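Local coordinates for probable Zn binding protein (Lactobacillus acidophilus, PDB 3Q69) that is a putative mucus-binding protein, of which this piece is a MucBP (Muc B2-like) domain, consistent with a role in attachment to mucus, at residues T84-S87 against K88-L91. Residues are numbered along the deposited sequence; the frame is centred on the assembly and turned at random.
Sequences TVDS and KNFL
Asp86 and Asn89 meet side chain to side chain across the tight turn that ends strand 77-86. Asp86 OD1 takes a hydrogen bond from Asn89 ND2 at 2.8 Å, met on the syn side of the carboxylate but 24° out of its plane; carboxylate and amide planes stand 70° apart. The same oxygen is weakly bonded to Asn89 N at 3.0 Å, reached because Asp86 CG sits between its own backbone N and carbonyl carbon (chi1 42°), turning the carboxylate over the turn. Asn89 N also makes a weak bond to Asp86 O at 3.3 Å, closing a type I beta turn with Ser87 and Lys88 at its corners. A weak bond from Phe90 N to Ser87 O follows. A water bridges the two arms, donating a hydrogen bond to Asn89 O at 2.7 Å and accepting one from Asp86 N at 3.1 Å. Farther inside, Val85 and Phe90 meet obliquely, Val85 CG1 lying 3.7 Å from Phe90 CD2; the buried pair packs the turn against strands 2-19 and 27-42. Lys88 starts away from the turn at CB, and its bent chain carries NZ to a hydrogen bond with Ser52 O. One carboxylate oxygen thus receives the amide N-H of Asn89 and, more weakly, its backbone N-H, which would tend to favour a charged Asp86.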
loop_
_atom_site.group_PDB
_atom_site.type_symbol
_atom_site.label_atom_id
_atom_site.label_comp_id
_atom_site.label_asym_id
_atom_site.label_seq_id
_atom_site.Cartn_x
_atom_site.Cartn_y
_atom_site.Cartn_z
ATOM N N THR A 84 -5.201 0.339 -6.481
ATOM C CA THR A 84 -5.406 1.255 -7.582
ATOM C C THR A 84 -5.651 2.665 -7.068
ATOM O O THR A 84 -6.329 2.882 -6.056
ATOM C CB THR A 84 -6.604 0.839 -8.461
ATOM O OG1 THR A 84 -6.303 -0.392 -9.127
ATOM C CG2 THR A 84 -6.856 1.902 -9.542
ATOM N N VAL A 85 -5.068 3.621 -7.778
ATOM C CA VAL A 85 -5.206 5.026 -7.447
ATOM C C VAL A 85 -5.606 5.677 -8.755
ATOM O O VAL A 85 -4.986 5.445 -9.784
ATOM C CB VAL A 85 -3.875 5.650 -6.994
ATOM C CG1 VAL A 85 -4.028 7.197 -6.905
ATOM C CG2 VAL A 85 -3.453 5.081 -5.676
ATOM N N ASP A 86 -6.654 6.477 -8.722
ATOM C CA ASP A 86 -7.125 7.153 -9.921
ATOM C C ASP A 86 -7.181 8.651 -9.656
ATOM O O ASP A 86 -7.128 9.123 -8.507
ATOM C CB ASP A 86 -8.505 6.624 -10.326
ATOM C CG ASP A 86 -9.419 6.444 -9.137
ATOM O OD1 ASP A 86 -9.652 7.433 -8.406
ATOM O OD2 ASP A 86 -9.898 5.312 -8.917
ATOM N N SER A 87 -7.278 9.410 -10.734
ATOM C CA SER A 87 -7.319 10.856 -10.612
ATOM C C SER A 87 -8.449 11.410 -9.730
ATOM O O SER A 87 -8.233 12.338 -8.951
ATOM C CB SER A 87 -7.410 11.461 -11.998
ATOM O OG SER A 87 -7.267 12.862 -11.945
ATOM N N LYS A 88 -9.642 10.832 -9.840
ATOM C CA LYS A 88 -10.812 11.282 -9.075
ATOM C C LYS A 88 -10.783 11.066 -7.575
ATOM O O LYS A 88 -11.533 11.712 -6.845
ATOM C CB LYS A 88 -12.099 10.643 -9.614
ATOM C CG LYS A 88 -12.779 11.445 -10.731
ATOM C CD LYS A 88 -12.344 10.967 -12.113
ATOM C CE LYS A 88 -12.998 9.627 -12.472
ATOM N NZ LYS A 88 -12.823 9.320 -13.911
ATOM N N ASN A 89 -9.939 10.159 -7.108
ATOM C CA ASN A 89 -9.855 9.877 -5.680
ATOM C C ASN A 89 -8.376 9.804 -5.325
ATOM O O ASN A 89 -7.963 9.023 -4.458
ATOM C CB ASN A 89 -10.545 8.537 -5.369
ATOM C CG ASN A 89 -11.945 8.432 -5.987
ATOM O OD1 ASN A 89 -12.866 9.155 -5.601
ATOM N ND2 ASN A 89 -12.100 7.532 -6.953
ATOM N N PHE A 90 -7.585 10.646 -5.981
ATOM C CA PHE A 90 -6.143 10.632 -5.756
ATOM C C PHE A 90 -5.713 10.857 -4.308
ATOM O O PHE A 90 -4.835 10.155 -3.791
ATOM C CB PHE A 90 -5.448 11.667 -6.649
ATOM C CG PHE A 90 -3.966 11.460 -6.754
ATOM C CD1 PHE A 90 -3.108 11.935 -5.756
ATOM C CD2 PHE A 90 -3.432 10.753 -7.822
ATOM C CE1 PHE A 90 -1.750 11.695 -5.815
ATOM C CE2 PHE A 90 -2.050 10.499 -7.896
ATOM C CZ PHE A 90 -1.212 10.976 -6.890
ATOM N N LEU A 91 -6.353 11.814 -3.644
ATOM C CA LEU A 91 -5.993 12.171 -2.267
ATOM C C LEU A 91 -6.568 11.298 -1.156
ATOM O O LEU A 91 -6.674 11.751 -0.013
ATOM C CB LEU A 91 -6.401 13.626 -1.980
ATOM C CG LEU A 91 -5.897 14.722 -2.917
ATOM C CD1 LEU A 91 -6.822 15.933 -2.842
ATOM C CD2 LEU A 91 -4.466 15.104 -2.541
HETATM O O HOH W 1 -7.224 6.732 -5.722
#